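PDB 5E7P: cell division control protein Cdc48 from Mycobacterium smegmatis, which probably binds and hydrolyses ATP, as an AAA ATPase, and holds ADP in this crystal form. Local coordinates for residues A717-A720 against K721-T725; M702-M705 against R706-I709; S563-A566 against V567-L570. All blocks are in the same frame, centred on the assembly; numbering follows the deposited sequence.

Interaction 1 of 3, residues A717-A720 against K721-T725; sequences ADVA and KARET
Three backbone hydrogen bonds of the i+4 to i kind tie 721-725 to 717-720: Lys721 N to Ala717 O, Ala722 N to Asp718 O, and Arg723 N to Val719 O at 2.9 Å. They make this one continuous alpha-helical run within helix 716-725 of the AAA+ lid region. The side-chain contacts between the two halves are few. Val719 and Arg723 stand one turn apart on the same flank. Val719 CG1 meets Arg723 CG at 4.3 Å, a loose aliphatic touch. Arg723 CG also lies 3.2 Å from Val719 O, beside the carbonyl that its own N already uses. Its chi1 of -67° turns CG back over the preceding turn, and a bend at chi3 then leads the guanidinium away from 717-720. This flank faces helix 678-684, where Val719 touches Leu681 and Arg723 touches Asp684. Asp718 and Ala722 form the buried flank against helix 690-707, on Ala704 and Ser700. Asp718 OD2 accepts from Thr715 N and forms a salt bridge with Arg707 of helix 690-707. Lys721 CB lies 3.5 Å from Ala717 O. Glu724 sends CG back to 3.5 Å from Ala720 O. At the far end Ala722 O takes two donors of Thr725 from the same face of its plane: Thr725 N at 3.1 Å and Thr725 OG1 at 3.2 Å.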
loop_
_atom_site.group_PDB
_atom_site.type_symbol
_atom_site.label_atom_id
_atom_site.label_comp_id
_atom_site.label_asym_id
_atom_site.label_seq_id
_atom_site.Cartn_x
_atom_site.Cartn_y
_atom_site.Cartn_z
ATOM N N ALA A 717 23.578 30.837 -6.029
ATOM C CA ALA A 717 24.555 30.194 -6.901
ATOM C C ALA A 717 24.282 28.699 -7.003
ATOM O O ALA A 717 24.473 28.094 -8.058
ATOM C CB ALA A 717 25.969 30.445 -6.393
ATOM N N ASP A 718 23.837 28.107 -5.897
ATOM C CA ASP A 718 23.479 26.693 -5.872
ATOM C C ASP A 718 22.346 26.416 -6.853
ATOM O O ASP A 718 22.371 25.428 -7.588
ATOM C CB ASP A 718 23.061 26.267 -4.463
ATOM C CG ASP A 718 24.193 26.376 -3.460
ATOM O OD1 ASP A 718 25.369 26.273 -3.873
ATOM O OD2 ASP A 718 23.908 26.565 -2.257
ATOM N N VAL A 719 21.355 27.301 -6.861
ATOM C CA VAL A 719 20.227 27.175 -7.772
ATOM C C VAL A 719 20.677 27.409 -9.211
ATOM O O VAL A 719 20.263 26.695 -10.125
ATOM C CB VAL A 719 19.099 28.159 -7.407
ATOM C CG1 VAL A 719 17.955 28.052 -8.399
ATOM C CG2 VAL A 719 18.607 27.895 -5.990
ATOM N N ALA A 720 21.539 28.403 -9.401
ATOM C CA ALA A 720 22.063 28.730 -10.722
ATOM C C ALA A 720 22.826 27.557 -11.330
ATOM O O ALA A 720 22.715 27.284 -12.527
ATOM C CB ALA A 720 22.953 29.961 -10.648
ATOM N N LYS A 721 23.600 26.865 -10.500
ATOM C CA LYS A 721 24.334 25.687 -10.949
ATOM C C LYS A 721 23.383 24.529 -11.234
ATOM O O LYS A 721 23.541 23.812 -12.220
ATOM C CB LYS A 721 25.374 25.267 -9.910
ATOM C CG LYS A 721 26.192 24.055 -10.322
ATOM C CD LYS A 721 27.221 23.694 -9.266
ATOM C CE LYS A 721 28.045 22.488 -9.695
ATOM N NZ LYS A 721 29.067 22.111 -8.676
ATOM N N ALA A 722 22.392 24.354 -10.364
ATOM C CA ALA A 722 21.393 23.306 -10.532
ATOM C C ALA A 722 20.658 23.448 -11.861
ATOM O O ALA A 722 20.343 22.453 -12.515
ATOM C CB ALA A 722 20.407 23.325 -9.374
ATOM N N ARG A 723 20.403 24.692 -12.260
ATOM C CA ARG A 723 19.697 24.973 -13.507
ATOM C C ARG A 723 20.500 24.573 -14.742
ATOM O O ARG A 723 19.962 24.520 -15.848
ATOM C CB ARG A 723 19.318 26.452 -13.597
ATOM C CG ARG A 723 18.286 26.895 -12.578
ATOM C CD ARG A 723 17.715 28.251 -12.941
ATOM N NE ARG A 723 17.099 28.227 -14.263
ATOM C CZ ARG A 723 16.503 29.271 -14.827
ATOM N NH1 ARG A 723 16.439 30.428 -14.181
ATOM N NH2 ARG A 723 15.970 29.158 -16.036
ATOM N N GLU A 724 21.788 24.302 -14.556
ATOM C CA GLU A 724 22.635 23.874 -15.662
ATOM C C GLU A 724 22.369 22.412 -16.006
ATOM O O GLU A 724 22.450 22.017 -17.169
ATOM C CB GLU A 724 24.113 24.082 -15.328
ATOM C CG GLU A 724 24.479 25.524 -15.018
ATOM C CD GLU A 724 25.948 25.696 -14.670
ATOM O OE1 GLU A 724 26.692 24.690 -14.693
ATOM O OE2 GLU A 724 26.356 26.840 -14.371
ATOM N N THR A 725 22.044 21.615 -14.992
ATOM C CA THR A 725 21.759 20.197 -15.195
ATOM C C THR A 725 20.259 19.924 -15.309
ATOM O O THR A 725 19.842 19.009 -16.019
ATOM C CB THR A 725 22.358 19.322 -14.075
ATOM O OG1 THR A 725 21.687 19.591 -12.838
ATOM C CG2 THR A 725 23.844 19.604 -13.916
#

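Interaction 2 of 3, residues M702-M705 against R706-I709; sequences MTAM and RRSI
Met702 and Arg706 lie one turn apart near the end of helix 690-707, in the AAA+ lid domain, and their side chains meet at a slant. This is part of the tight side of the contact. Met702 SD sits over one face of the Arg706 guanidinium, 3.2 Å above its plane and displaced from the centre of the group. The sulfur is 3.5 Å from Arg706 NE, while Met702 CE lies 3.6 Å from Arg706 NH1. Met702 has CG anti to the backbone N (chi1 176°), and bends at chi2 and chi3 bring the thioether against the guanidinium face. Met702 is buried and also touches Ala49 and Leu22, whereas Arg706 is exposed at the surface of the chain.

Met705 belongs to the packed side as well. It is buried, on Val46 and Leu22 of the N-terminal region. Ile709 CD1 comes to 3.2 Å from Met705 O and meets Met705 CE at 4.0 Å.

The loose side is that of Arg707, which is exposed. Its NH2 is 3.8 Å from Ala704 CB, and its charged end turns to Asp718 of helix 716-725.

The backbone keeps the i+4 to i pattern through Arg706 N to Met702 O and Arg707 N to Thr703 O. At Ser708 the chain departs from the helix. Ser708 N still donates to Ala704 O at 3.1 Å, with an N-H...O angle of 168°.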
loop_
_atom_site.group_PDB
_atom_site.type_symbol
_atom_site.label_atom_id
_atom_site.label_comp_id
_atom_site.label_asym_id
_atom_site.label_seq_id
_atom_site.Cartn_x
_atom_site.Cartn_y
_atom_site.Cartn_z
ATOM N N MET A 702 21.128 19.327 -3.120
ATOM C CA MET A 702 22.294 18.458 -3.244
ATOM C C MET A 702 23.549 19.262 -3.577
ATOM O O MET A 702 24.635 18.979 -3.064
ATOM C CB MET A 702 22.053 17.376 -4.302
ATOM C CG MET A 702 23.257 16.479 -4.564
ATOM S SD MET A 702 23.772 15.520 -3.125
ATOM C CE MET A 702 22.755 14.055 -3.289
ATOM N N THR A 703 23.394 20.268 -4.432
ATOM C CA THR A 703 24.497 21.155 -4.780
ATOM C C THR A 703 25.019 21.875 -3.536
ATOM O O THR A 703 26.224 22.065 -3.374
ATOM C CB THR A 703 24.075 22.188 -5.852
ATOM O OG1 THR A 703 23.774 21.514 -7.080
ATOM C CG2 THR A 703 25.185 23.193 -6.103
ATOM N N ALA A 704 24.102 22.255 -2.651
ATOM C CA ALA A 704 24.466 22.956 -1.425
ATOM C C ALA A 704 25.121 22.030 -0.402
ATOM O O ALA A 704 26.079 22.415 0.267
ATOM C CB ALA A 704 23.250 23.631 -0.825
ATOM N N MET A 705 24.598 20.814 -0.281
ATOM C CA MET A 705 25.141 19.838 0.660
ATOM C C MET A 705 26.569 19.442 0.288
ATOM O O MET A 705 27.431 19.315 1.158
ATOM C CB MET A 705 24.251 18.591 0.728
ATOM C CG MET A 705 22.858 18.838 1.292
ATOM S SD MET A 705 22.853 19.175 3.063
ATOM C CE MET A 705 23.264 17.564 3.728
ATOM N N ARG A 706 26.813 19.253 -1.006
ATOM C CA ARG A 706 28.145 18.883 -1.479
ATOM C C ARG A 706 29.128 20.048 -1.368
ATOM O O ARG A 706 30.305 19.848 -1.060
ATOM C CB ARG A 706 28.098 18.379 -2.925
ATOM C CG ARG A 706 27.325 17.085 -3.126
ATOM C CD ARG A 706 27.682 16.452 -4.461
ATOM N NE ARG A 706 26.770 15.373 -4.837
ATOM C CZ ARG A 706 26.804 14.148 -4.321
ATOM N NH1 ARG A 706 25.939 13.233 -4.733
ATOM N NH2 ARG A 706 27.699 13.839 -3.391
ATOM N N ARG A 707 28.639 21.259 -1.621
ATOM C CA ARG A 707 29.473 22.455 -1.546
ATOM C C ARG A 707 30.028 22.658 -0.141
ATOM O O ARG A 707 31.241 22.704 0.057
ATOM C CB ARG A 707 28.690 23.695 -1.987
ATOM C CG ARG A 707 29.464 24.991 -1.808
ATOM C CD ARG A 707 28.666 26.202 -2.263
ATOM N NE ARG A 707 27.308 26.201 -1.730
ATOM C CZ ARG A 707 26.995 26.477 -0.467
ATOM N NH1 ARG A 707 27.946 26.770 0.410
ATOM N NH2 ARG A 707 25.726 26.451 -0.079
ATOM N N SER A 708 29.134 22.776 0.833
ATOM C CA SER A 708 29.538 22.887 2.228
ATOM C C SER A 708 28.503 22.242 3.140
ATOM O O SER A 708 27.351 22.673 3.183
ATOM C CB SER A 708 29.744 24.349 2.619
ATOM O OG SER A 708 30.117 24.456 3.980
ATOM N N ILE A 709 28.920 21.208 3.863
ATOM C CA ILE A 709 28.029 20.469 4.751
ATOM C C ILE A 709 27.534 21.322 5.920
ATOM O O ILE A 709 26.353 21.287 6.270
ATOM C CB ILE A 709 28.708 19.184 5.275
ATOM C CG1 ILE A 709 28.640 18.083 4.216
ATOM C CG2 ILE A 709 28.050 18.698 6.556
ATOM C CD1 ILE A 709 27.231 17.630 3.900
#

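Interaction 3 of 3, residues S563-A566 against V567-L570; sequences SEKA and VREL
Val567 meets Ser563 at the start of helix 563-576, in the second AAA ATPase domain. Its N donates to Ser563 O at 3.1 Å and only weakly to Glu564 O. Val567 CG2 lies 3.5 Å from Ser563 O. Both side chains are buried and touch Val606 of helix 602-617.

Arg568 comes next and carries the i to i+4 salt bridge with Glu564. Arg568 NE donates to Glu564 OE2 at 3.2 Å with a bent N-H...O angle of 136°. The oxygen is met on its syn side, 28° out of the carboxylate plane. Glu564 reaches Arg568 because its CG is anti to the backbone N and the chain bends at chi2 (-86°), which brings the carboxylate forward along the helix to the next turn. The same OE2 also bonds Ser609 OG, so two partners hold it. The Arg568 and Lys565 side chains lie alongside and point the same way. Arg568 NH2 is 3.4 Å from Lys565 CG, but 5.6 Å from Lys565 NZ. The Arg568 N to Glu564 O bond is weak.

Glu569 N donates to Lys565 O at 2.9 Å. Its carboxylate turns to other partners, and OE2 makes a salt bridge with Arg378, which links this helix to the first AAA module.

Leu570 is buried against His548 and Val550 of strand 546-551, so this turn joins the helix to an outermost strand of the parallel sheet. Leu570 N bonds Ala566 O, and Leu570 CB stands 3.3 Å from that same oxygen.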
loop_
_atom_site.group_PDB
_atom_site.type_symbol
_atom_site.label_atom_id
_atom_site.label_comp_id
_atom_site.label_asym_id
_atom_site.label_seq_id
_atom_site.Cartn_x
_atom_site.Cartn_y
_atom_site.Cartn_z
ATOM N N SER A 563 -6.109 -10.494 -21.912
ATOM C CA SER A 563 -6.271 -9.075 -21.622
ATOM C C SER A 563 -7.748 -8.699 -21.629
ATOM O O SER A 563 -8.195 -7.886 -20.820
ATOM C CB SER A 563 -5.506 -8.226 -22.640
ATOM O OG SER A 563 -4.117 -8.500 -22.594
ATOM N N GLU A 564 -8.498 -9.301 -22.544
ATOM C CA GLU A 564 -9.922 -9.025 -22.677
ATOM C C GLU A 564 -10.671 -9.407 -21.402
ATOM O O GLU A 564 -11.580 -8.699 -20.969
ATOM C CB GLU A 564 -10.496 -9.766 -23.890
ATOM C CG GLU A 564 -11.925 -9.384 -24.250
ATOM C CD GLU A 564 -12.960 -10.186 -23.482
ATOM O OE1 GLU A 564 -12.617 -11.282 -22.986
ATOM O OE2 GLU A 564 -14.116 -9.716 -23.374
ATOM N N LYS A 565 -10.281 -10.528 -20.802
ATOM C CA LYS A 565 -10.902 -10.982 -19.562
ATOM C C LYS A 565 -10.436 -10.153 -18.368
ATOM O O LYS A 565 -11.148 -10.033 -17.373
ATOM C CB LYS A 565 -10.627 -12.469 -19.329
ATOM C CG LYS A 565 -11.370 -13.383 -20.288
ATOM C CD LYS A 565 -10.948 -14.836 -20.121
ATOM C CE LYS A 565 -11.644 -15.731 -21.132
ATOM N NZ LYS A 565 -11.182 -17.140 -21.026
ATOM N N ALA A 566 -9.242 -9.583 -18.471
ATOM C CA ALA A 566 -8.727 -8.715 -17.421
ATOM C C ALA A 566 -9.568 -7.446 -17.334
ATOM O O ALA A 566 -9.760 -6.890 -16.254
ATOM C CB ALA A 566 -7.267 -8.373 -17.678
ATOM N N VAL A 567 -10.062 -6.994 -18.484
ATOM C CA VAL A 567 -10.914 -5.815 -18.543
ATOM C C VAL A 567 -12.241 -6.078 -17.844
ATOM O O VAL A 567 -12.635 -5.334 -16.947
ATOM C CB VAL A 567 -11.187 -5.383 -19.999
ATOM C CG1 VAL A 567 -12.302 -4.346 -20.047
ATOM C CG2 VAL A 567 -9.918 -4.843 -20.640
ATOM N N ARG A 568 -12.924 -7.142 -18.259
ATOM C CA ARG A 568 -14.205 -7.513 -17.670
ATOM C C ARG A 568 -14.059 -7.802 -16.180
ATOM O O ARG A 568 -14.938 -7.471 -15.388
ATOM C CB ARG A 568 -14.809 -8.720 -18.395
ATOM C CG ARG A 568 -15.219 -8.434 -19.833
ATOM C CD ARG A 568 -16.054 -9.561 -20.429
ATOM N NE ARG A 568 -15.289 -10.794 -20.597
ATOM C CZ ARG A 568 -15.511 -11.915 -19.915
ATOM N NH1 ARG A 568 -16.481 -11.965 -19.014
ATOM N NH2 ARG A 568 -14.761 -12.987 -20.140
ATOM N N GLU A 569 -12.937 -8.408 -15.806
ATOM C CA GLU A 569 -12.639 -8.684 -14.407
ATOM C C GLU A 569 -12.552 -7.392 -13.602
ATOM O O GLU A 569 -13.197 -7.250 -12.561
ATOM C CB GLU A 569 -11.323 -9.448 -14.293
ATOM C CG GLU A 569 -10.822 -9.615 -12.875
ATOM C CD GLU A 569 -9.445 -10.250 -12.822
ATOM O OE1 GLU A 569 -9.128 -11.070 -13.709
ATOM O OE2 GLU A 569 -8.672 -9.923 -11.899
ATOM N N LEU A 570 -11.753 -6.456 -14.103
ATOM C CA LEU A 570 -11.534 -5.166 -13.460
ATOM C C LEU A 570 -12.844 -4.433 -13.171
ATOM O O LEU A 570 -13.084 -3.987 -12.049
ATOM C CB LEU A 570 -10.630 -4.302 -14.343
ATOM C CG LEU A 570 -10.494 -2.814 -14.017
ATOM C CD1 LEU A 570 -9.842 -2.613 -12.662
ATOM C CD2 LEU A 570 -9.692 -2.119 -15.104
#

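How the interactions relate
Interactions 1 and 2 belong together. Helices 690-707 and 716-725 follow each other in the chain, and the centres of the two contacts are 12 Å apart. Asp718 OD2 joins them through a salt bridge of 2.8 Å to Arg707 NH2. Packing adds to this: Lys721 CD lies 3.8 Å from Thr703 CG2. Interaction 3 is separate, in the second AAA ATPase domain. Its centre is 48 Å from that of interaction 1 and 50 Å from that of interaction 2. Its nearest atoms to interaction 2 are about 38 Å away, across the centre of the chain. All three lie away from the two ADP sites.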